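Local coordinates for protein importin-95 (PDB 4XRI) that probably carries protein cargo into the nucleus as a flexible importin-beta receptor built of HEAT repeats, and probably binds a small GTPase, at residues C480-A492 against A529-A541. The protein carries 2 engineered substitutions. Sequence-based numbering, arbitrary orientation.
Sequences CCWALMNIAERFA and AAYEVLSVFVQNA
Helices 480-490 and 529-539 run almost parallel, their axes 7° apart and 8.8 Å distant at closest approach, so that M485 pairs with V533 and A488 with F537 along the interface. They exemplify the side-by-side packing of near-parallel helices in a HEAT-repeat solenoid, here through a mainly apolar seam. C481 starts the seam, its SG resting against A529 while V533 CG2 meets C481 CB at 3.6 Å. M485, bent at chi3 (-62°), lays its thioether across E532 at about a right angle, SD lying 3.4 Å from E532 CD. Further along, A488 CB sits over one face of the F537 ring, 4.1 Å from its centroid, a CH-pi contact flanked by V536 CG1. Where both helices end, N540 folds back to donate from ND2 to V536 O (2.6 Å), which also accepts from N540 N on the other face of its carbonyl plane; this fixes the amide, whose OD1 lies against A492 CB. Replacing N540 by alanine removes that side-chain donor and would probably open a gap beside A492. A water between A488 O and N540 O can link the helix ends, though it has more acceptors in reach than protons. Beyond the pair, helices 455-472 and 432-449 pack against 480-490, whereas Y531 and S535 turn to helix 573-597.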
ATOM      1  N   CYS A 480     -16.832  -0.602  17.195  1.00 43.11           N
ATOM      2  CA  CYS A 480     -18.098   0.127  17.236  1.00 46.96           C
ATOM      3  C   CYS A 480     -18.073   1.329  16.298  1.00 47.80           C
ATOM      4  O   CYS A 480     -19.003   1.545  15.518  1.00 44.21           O
ATOM      5  CB  CYS A 480     -18.410   0.586  18.665  1.00 44.04           C
ATOM      6  SG  CYS A 480     -18.964  -0.726  19.792  1.00 52.69           S
ATOM      7  N   CYS A 481     -16.992   2.099  16.383  1.00 49.65           N
ATOM      8  CA  CYS A 481     -16.772   3.253  15.514  1.00 49.80           C
ATOM      9  C   CYS A 481     -16.796   2.871  14.032  1.00 48.02           C
ATOM     10  O   CYS A 481     -17.446   3.539  13.222  1.00 41.79           O
ATOM     11  CB  CYS A 481     -15.441   3.933  15.859  1.00 42.44           C
ATOM     12  SG  CYS A 481     -15.474   4.937  17.367  1.00 51.24           S
ATOM     13  N   TRP A 482     -16.090   1.795  13.687  1.00 49.63           N
ATOM     14  CA  TRP A 482     -16.029   1.315  12.306  1.00 48.35           C
ATOM     15  C   TRP A 482     -17.409   0.933  11.776  1.00 48.95           C
ATOM     16  O   TRP A 482     -17.792   1.311  10.664  1.00 51.70           O
ATOM     17  CB  TRP A 482     -15.088   0.113  12.187  1.00 46.31           C
ATOM     18  CG  TRP A 482     -14.993  -0.392  10.781  1.00 52.83           C
ATOM     19  CD1 TRP A 482     -14.495   0.286   9.710  1.00 53.51           C
ATOM     20  CD2 TRP A 482     -15.409  -1.674  10.286  1.00 52.62           C
ATOM     21  NE1 TRP A 482     -14.573  -0.487   8.580  1.00 55.12           N
ATOM     22  CE2 TRP A 482     -15.129  -1.696   8.904  1.00 53.86           C
ATOM     23  CE3 TRP A 482     -15.991  -2.803  10.874  1.00 49.89           C
ATOM     24  CZ2 TRP A 482     -15.406  -2.801   8.101  1.00 54.64           C
ATOM     25  CZ3 TRP A 482     -16.266  -3.902  10.072  1.00 57.98           C
ATOM     26  CH2 TRP A 482     -15.974  -3.891   8.701  1.00 59.78           C
ATOM     27  N   ALA A 483     -18.146   0.181  12.589  1.00 43.26           N
ATOM     28  CA  ALA A 483     -19.504  -0.234  12.257  1.00 44.68           C
ATOM     29  C   ALA A 483     -20.413   0.978  12.067  1.00 46.75           C
ATOM     30  O   ALA A 483     -21.170   1.052  11.099  1.00 50.47           O
ATOM     31  CB  ALA A 483     -20.055  -1.153  13.347  1.00 45.93           C
ATOM     32  N   LEU A 484     -20.322   1.927  12.994  1.00 41.01           N
ATOM     33  CA  LEU A 484     -21.118   3.152  12.945  1.00 40.92           C
ATOM     34  C   LEU A 484     -20.862   3.979  11.684  1.00 47.53           C
ATOM     35  O   LEU A 484     -21.791   4.542  11.098  1.00 49.21           O
ATOM     36  CB  LEU A 484     -20.845   4.006  14.184  1.00 45.97           C
ATOM     37  CG  LEU A 484     -21.504   3.528  15.478  1.00 50.87           C
ATOM     38  CD1 LEU A 484     -21.100   4.412  16.643  1.00 55.36           C
ATOM     39  CD2 LEU A 484     -23.009   3.521  15.311  1.00 54.82           C
ATOM     40  N   MET A 485     -19.597   4.049  11.278  1.00 47.44           N
ATOM     41  CA  MET A 485     -19.213   4.748  10.055  1.00 52.64           C
ATOM     42  C   MET A 485     -19.838   4.102   8.822  1.00 52.09           C
ATOM     43  O   MET A 485     -20.377   4.793   7.954  1.00 54.09           O
ATOM     44  CB  MET A 485     -17.690   4.781   9.907  1.00 52.52           C
ATOM     45  CG  MET A 485     -16.997   5.831  10.758  1.00 54.14           C
ATOM     46  SD  MET A 485     -15.299   6.103  10.225  1.00 52.63           S
ATOM     47  CE  MET A 485     -14.591   4.483  10.507  1.00 49.75           C
ATOM     48  N   ASN A 486     -19.755   2.775   8.756  1.00 50.36           N
ATOM     49  CA  ASN A 486     -20.394   2.000   7.694  1.00 48.80           C
ATOM     50  C   ASN A 486     -21.877   2.325   7.559  1.00 53.92           C
ATOM     51  O   ASN A 486     -22.372   2.559   6.460  1.00 61.06           O
ATOM     52  CB  ASN A 486     -20.220   0.499   7.945  1.00 50.31           C
ATOM     53  CG  ASN A 486     -18.836   0.001   7.578  1.00 49.09           C
ATOM     54  OD1 ASN A 486     -18.181   0.549   6.691  1.00 54.55           O
ATOM     55  ND2 ASN A 486     -18.387  -1.049   8.253  1.00 49.02           N
ATOM     56  N   ILE A 487     -22.570   2.339   8.692  1.00 46.47           N
ATOM     57  CA  ILE A 487     -23.996   2.637   8.743  1.00 48.75           C
ATOM     58  C   ILE A 487     -24.311   4.035   8.219  1.00 51.62           C
ATOM     59  O   ILE A 487     -25.241   4.220   7.429  1.00 53.78           O
ATOM     60  CB  ILE A 487     -24.526   2.506  10.177  1.00 50.60           C
ATOM     61  CG1 ILE A 487     -24.468   1.046  10.625  1.00 48.32           C
ATOM     62  CG2 ILE A 487     -25.942   3.044  10.283  1.00 50.03           C
ATOM     63  CD1 ILE A 487     -24.603   0.876  12.111  1.00 46.71           C
ATOM     64  N   ALA A 488     -23.530   5.016   8.664  1.00 47.17           N
ATOM     65  CA  ALA A 488     -23.688   6.392   8.208  1.00 52.88           C
ATOM     66  C   ALA A 488     -23.490   6.493   6.697  1.00 51.92           C
ATOM     67  O   ALA A 488     -24.179   7.255   6.018  1.00 53.06           O
ATOM     68  CB  ALA A 488     -22.715   7.307   8.935  1.00 45.78           C
ATOM     69  N   GLU A 489     -22.547   5.715   6.178  1.00 48.67           N
ATOM     70  CA  GLU A 489     -22.267   5.691   4.745  1.00 53.37           C
ATOM     71  C   GLU A 489     -23.387   5.022   3.952  1.00 60.35           C
ATOM     72  O   GLU A 489     -23.728   5.462   2.855  1.00 62.86           O
ATOM     73  CB  GLU A 489     -20.944   4.974   4.471  1.00 58.15           C
ATOM     74  CG  GLU A 489     -19.708   5.755   4.884  1.00 61.97           C
ATOM     75  CD  GLU A 489     -18.438   4.930   4.782  1.00 67.72           C
ATOM     76  OE1 GLU A 489     -18.515   3.770   4.324  1.00 69.46           O
ATOM     77  OE2 GLU A 489     -17.363   5.440   5.167  1.00 71.20           O
ATOM     78  N   ARG A 490     -23.953   3.958   4.514  1.00 49.13           N
ATOM     79  CA  ARG A 490     -24.938   3.146   3.805  1.00 56.65           C
ATOM     80  C   ARG A 490     -26.365   3.685   3.909  1.00 60.27           C
ATOM     81  O   ARG A 490     -27.199   3.413   3.047  1.00 73.52           O
ATOM     82  CB  ARG A 490     -24.898   1.707   4.323  1.00 62.02           C
ATOM     83  CG  ARG A 490     -23.571   1.001   4.100  1.00 65.22           C
ATOM     84  CD  ARG A 490     -23.264   0.839   2.624  1.00 71.67           C
ATOM     85  NE  ARG A 490     -21.859   0.518   2.399  1.00 70.58           N
ATOM     86  CZ  ARG A 490     -21.343   0.215   1.213  1.00 72.14           C
ATOM     87  NH1 ARG A 490     -22.122   0.183   0.140  1.00 72.86           N
ATOM     88  NH2 ARG A 490     -20.050  -0.060   1.100  1.00 61.32           N
ATOM     89  N   PHE A 491     -26.651   4.436   4.968  1.00 53.97           N
ATOM     90  CA  PHE A 491     -27.986   5.000   5.157  1.00 54.27           C
ATOM     91  C   PHE A 491     -27.974   6.513   4.975  1.00 55.99           C
ATOM     92  O   PHE A 491     -28.579   7.251   5.754  1.00 55.89           O
ATOM     93  CB  PHE A 491     -28.532   4.642   6.540  1.00 56.14           C
ATOM     94  CG  PHE A 491     -28.773   3.170   6.735  1.00 63.23           C
ATOM     95  CD1 PHE A 491     -30.021   2.621   6.493  1.00 66.87           C
ATOM     96  CD2 PHE A 491     -27.752   2.337   7.161  1.00 68.33           C
ATOM     97  CE1 PHE A 491     -30.246   1.270   6.672  1.00 70.23           C
ATOM     98  CE2 PHE A 491     -27.970   0.985   7.342  1.00 67.86           C
ATOM     99  CZ  PHE A 491     -29.219   0.450   7.097  1.00 68.13           C
ATOM    100  N   ALA A 492     -27.290   6.965   3.930  1.00 51.70           N
ATOM    101  CA  ALA A 492     -27.082   8.390   3.696  1.00 60.92           C
ATOM    102  C   ALA A 492     -28.250   9.037   2.958  1.00 67.85           C
ATOM    103  O   ALA A 492     -28.448  10.250   3.037  1.00 65.88           O
ATOM    104  CB  ALA A 492     -25.792   8.606   2.922  1.00 60.83           C
ATOM    105  N   ALA A 529     -11.037   8.014  16.894  1.00 42.35           N
ATOM    106  CA  ALA A 529     -11.964   7.142  16.183  1.00 45.32           C
ATOM    107  C   ALA A 529     -13.382   7.705  16.195  1.00 44.41           C
ATOM    108  O   ALA A 529     -14.094   7.632  15.194  1.00 45.44           O
ATOM    109  CB  ALA A 529     -11.947   5.753  16.785  1.00 45.67           C
ATOM    110  N   ALA A 530     -13.777   8.279  17.330  1.00 39.28           N
ATOM    111  CA  ALA A 530     -15.121   8.823  17.491  1.00 42.60           C
ATOM    112  C   ALA A 530     -15.299  10.108  16.689  1.00 37.72           C
ATOM    113  O   ALA A 530     -16.376  10.372  16.154  1.00 38.94           O
ATOM    114  CB  ALA A 530     -15.420   9.071  18.962  1.00 38.33           C
ATOM    115  N   TYR A 531     -14.239  10.906  16.615  1.00 36.50           N
ATOM    116  CA  TYR A 531     -14.253  12.118  15.803  1.00 40.74           C
ATOM    117  C   TYR A 531     -14.436  11.766  14.333  1.00 35.39           C
ATOM    118  O   TYR A 531     -15.149  12.456  13.606  1.00 37.41           O
ATOM    119  CB  TYR A 531     -12.966  12.926  16.000  1.00 43.86           C
ATOM    120  CG  TYR A 531     -13.037  13.958  17.108  1.00 41.79           C
ATOM    121  CD1 TYR A 531     -14.119  14.827  17.215  1.00 41.36           C
ATOM    122  CD2 TYR A 531     -12.022  14.060  18.051  1.00 44.33           C
ATOM    123  CE1 TYR A 531     -14.182  15.769  18.228  1.00 42.38           C
ATOM    124  CE2 TYR A 531     -12.076  14.999  19.060  1.00 43.86           C
ATOM    125  CZ  TYR A 531     -13.157  15.850  19.147  1.00 42.09           C
ATOM    126  OH  TYR A 531     -13.215  16.783  20.156  1.00 46.73           O
ATOM    127  N   GLU A 532     -13.792  10.684  13.903  1.00 38.33           N
ATOM    128  CA  GLU A 532     -13.934  10.209  12.530  1.00 40.15           C
ATOM    129  C   GLU A 532     -15.382   9.830  12.242  1.00 42.99           C
ATOM    130  O   GLU A 532     -15.909  10.132  11.172  1.00 45.06           O
ATOM    131  CB  GLU A 532     -13.017   9.015  12.264  1.00 36.35           C
ATOM    132  CG  GLU A 532     -12.879   8.679  10.789  1.00 47.23           C
ATOM    133  CD  GLU A 532     -12.131   7.380  10.543  1.00 59.73           C
ATOM    134  OE1 GLU A 532     -11.881   6.628  11.511  1.00 62.11           O
ATOM    135  OE2 GLU A 532     -11.795   7.110   9.370  1.00 59.77           O
ATOM    136  N   VAL A 533     -16.017   9.176  13.210  1.00 37.68           N
ATOM    137  CA  VAL A 533     -17.427   8.814  13.112  1.00 36.98           C
ATOM    138  C   VAL A 533     -18.285  10.056  12.925  1.00 41.38           C
ATOM    139  O   VAL A 533     -19.135  10.114  12.034  1.00 39.20           O
ATOM    140  CB  VAL A 533     -17.908   8.056  14.367  1.00 37.70           C
ATOM    141  CG1 VAL A 533     -19.388   7.728  14.244  1.00 37.74           C
ATOM    142  CG2 VAL A 533     -17.095   6.796  14.564  1.00 40.18           C
ATOM    143  N   LEU A 534     -18.048  11.047  13.776  1.00 43.44           N
ATOM    144  CA  LEU A 534     -18.771  12.310  13.724  1.00 42.35           C
ATOM    145  C   LEU A 534     -18.627  12.976  12.360  1.00 42.25           C
ATOM    146  O   LEU A 534     -19.591  13.518  11.817  1.00 42.33           O
ATOM    147  CB  LEU A 534     -18.275  13.245  14.828  1.00 40.71           C
ATOM    148  CG  LEU A 534     -18.977  14.599  14.944  1.00 41.13           C
ATOM    149  CD1 LEU A 534     -20.485  14.406  14.996  1.00 46.06           C
ATOM    150  CD2 LEU A 534     -18.486  15.352  16.169  1.00 35.46           C
ATOM    151  N   SER A 535     -17.418  12.925  11.813  1.00 37.90           N
ATOM    152  CA  SER A 535     -17.151  13.468  10.488  1.00 36.95           C
ATOM    153  C   SER A 535     -18.032  12.805   9.430  1.00 37.44           C
ATOM    154  O   SER A 535     -18.634  13.484   8.600  1.00 42.13           O
ATOM    155  CB  SER A 535     -15.674  13.295  10.126  1.00 38.24           C
ATOM    156  OG  SER A 535     -15.438  13.678   8.782  1.00 49.27           O
ATOM    157  N   VAL A 536     -18.099  11.479   9.471  1.00 35.77           N
ATOM    158  CA  VAL A 536     -18.837  10.700   8.482  1.00 41.09           C
ATOM    159  C   VAL A 536     -20.347  10.894   8.626  1.00 44.87           C
ATOM    160  O   VAL A 536     -21.076  10.920   7.632  1.00 46.91           O
ATOM    161  CB  VAL A 536     -18.488   9.198   8.595  1.00 45.79           C
ATOM    162  CG1 VAL A 536     -19.375   8.360   7.690  1.00 45.93           C
ATOM    163  CG2 VAL A 536     -17.021   8.976   8.262  1.00 38.89           C
ATOM    164  N   PHE A 537     -20.809  11.042   9.863  1.00 38.40           N
ATOM    165  CA  PHE A 537     -22.215  11.352  10.116  1.00 42.70           C
ATOM    166  C   PHE A 537     -22.593  12.689   9.486  1.00 47.05           C
ATOM    167  O   PHE A 537     -23.669  12.831   8.904  1.00 40.74           O
ATOM    168  CB  PHE A 537     -22.505  11.377  11.619  1.00 41.41           C
ATOM    169  CG  PHE A 537     -23.050  10.082  12.155  1.00 44.34           C
ATOM    170  CD1 PHE A 537     -22.213   9.005  12.392  1.00 44.04           C
ATOM    171  CD2 PHE A 537     -24.400   9.947  12.428  1.00 51.99           C
ATOM    172  CE1 PHE A 537     -22.714   7.815  12.887  1.00 50.92           C
ATOM    173  CE2 PHE A 537     -24.906   8.765  12.924  1.00 50.43           C
ATOM    174  CZ  PHE A 537     -24.062   7.696  13.153  1.00 51.43           C
ATOM    175  N   VAL A 538     -21.694  13.661   9.600  1.00 45.78           N
ATOM    176  CA  VAL A 538     -21.911  14.986   9.030  1.00 45.03           C
ATOM    177  C   VAL A 538     -21.930  14.940   7.510  1.00 45.00           C
ATOM    178  O   VAL A 538     -22.826  15.500   6.875  1.00 47.98           O
ATOM    179  CB  VAL A 538     -20.827  15.984   9.487  1.00 41.62           C
ATOM    180  CG1 VAL A 538     -20.869  17.246   8.638  1.00 37.53           C
ATOM    181  CG2 VAL A 538     -21.007  16.317  10.954  1.00 37.54           C
ATOM    182  N   GLN A 539     -20.931  14.273   6.935  1.00 44.72           N
ATOM    183  CA  GLN A 539     -20.816  14.140   5.484  1.00 45.91           C
ATOM    184  C   GLN A 539     -22.101  13.602   4.856  1.00 53.55           C
ATOM    185  O   GLN A 539     -22.519  14.058   3.791  1.00 46.20           O
ATOM    186  CB  GLN A 539     -19.645  13.222   5.115  1.00 41.26           C
ATOM    187  CG  GLN A 539     -18.271  13.760   5.475  1.00 49.80           C
ATOM    188  CD  GLN A 539     -17.163  12.779   5.143  1.00 59.01           C
ATOM    189  OE1 GLN A 539     -17.374  11.810   4.414  1.00 65.16           O
ATOM    190  NE2 GLN A 539     -15.974  13.020   5.684  1.00 62.68           N
ATOM    191  N   ASN A 540     -22.722  12.641   5.530  1.00 47.95           N
ATOM    192  CA  ASN A 540     -23.891  11.955   4.998  1.00 48.55           C
ATOM    193  C   ASN A 540     -25.212  12.458   5.574  1.00 53.14           C
ATOM    194  O   ASN A 540     -26.247  11.801   5.441  1.00 59.87           O
ATOM    195  CB  ASN A 540     -23.771  10.454   5.258  1.00 40.38           C
ATOM    196  CG  ASN A 540     -22.570   9.837   4.572  1.00 46.20           C
ATOM    197  OD1 ASN A 540     -22.638   9.460   3.404  1.00 50.64           O
ATOM    198  ND2 ASN A 540     -21.460   9.732   5.296  1.00 41.81           N
ATOM    199  N   ALA A 541     -25.179  13.624   6.210  1.00 50.60           N
ATOM    200  CA  ALA A 541     -26.369  14.174   6.845  1.00 48.88           C
ATOM    201  C   ALA A 541     -27.344  14.723   5.809  1.00 51.20           C
ATOM    202  O   ALA A 541     -26.936  15.208   4.755  1.00 50.32           O
ATOM    203  CB  ALA A 541     -25.982  15.261   7.836  1.00 46.44           C
TER
HETATM  204  O   HOH W   1     -26.212   9.043   7.231  1.00 49.41           O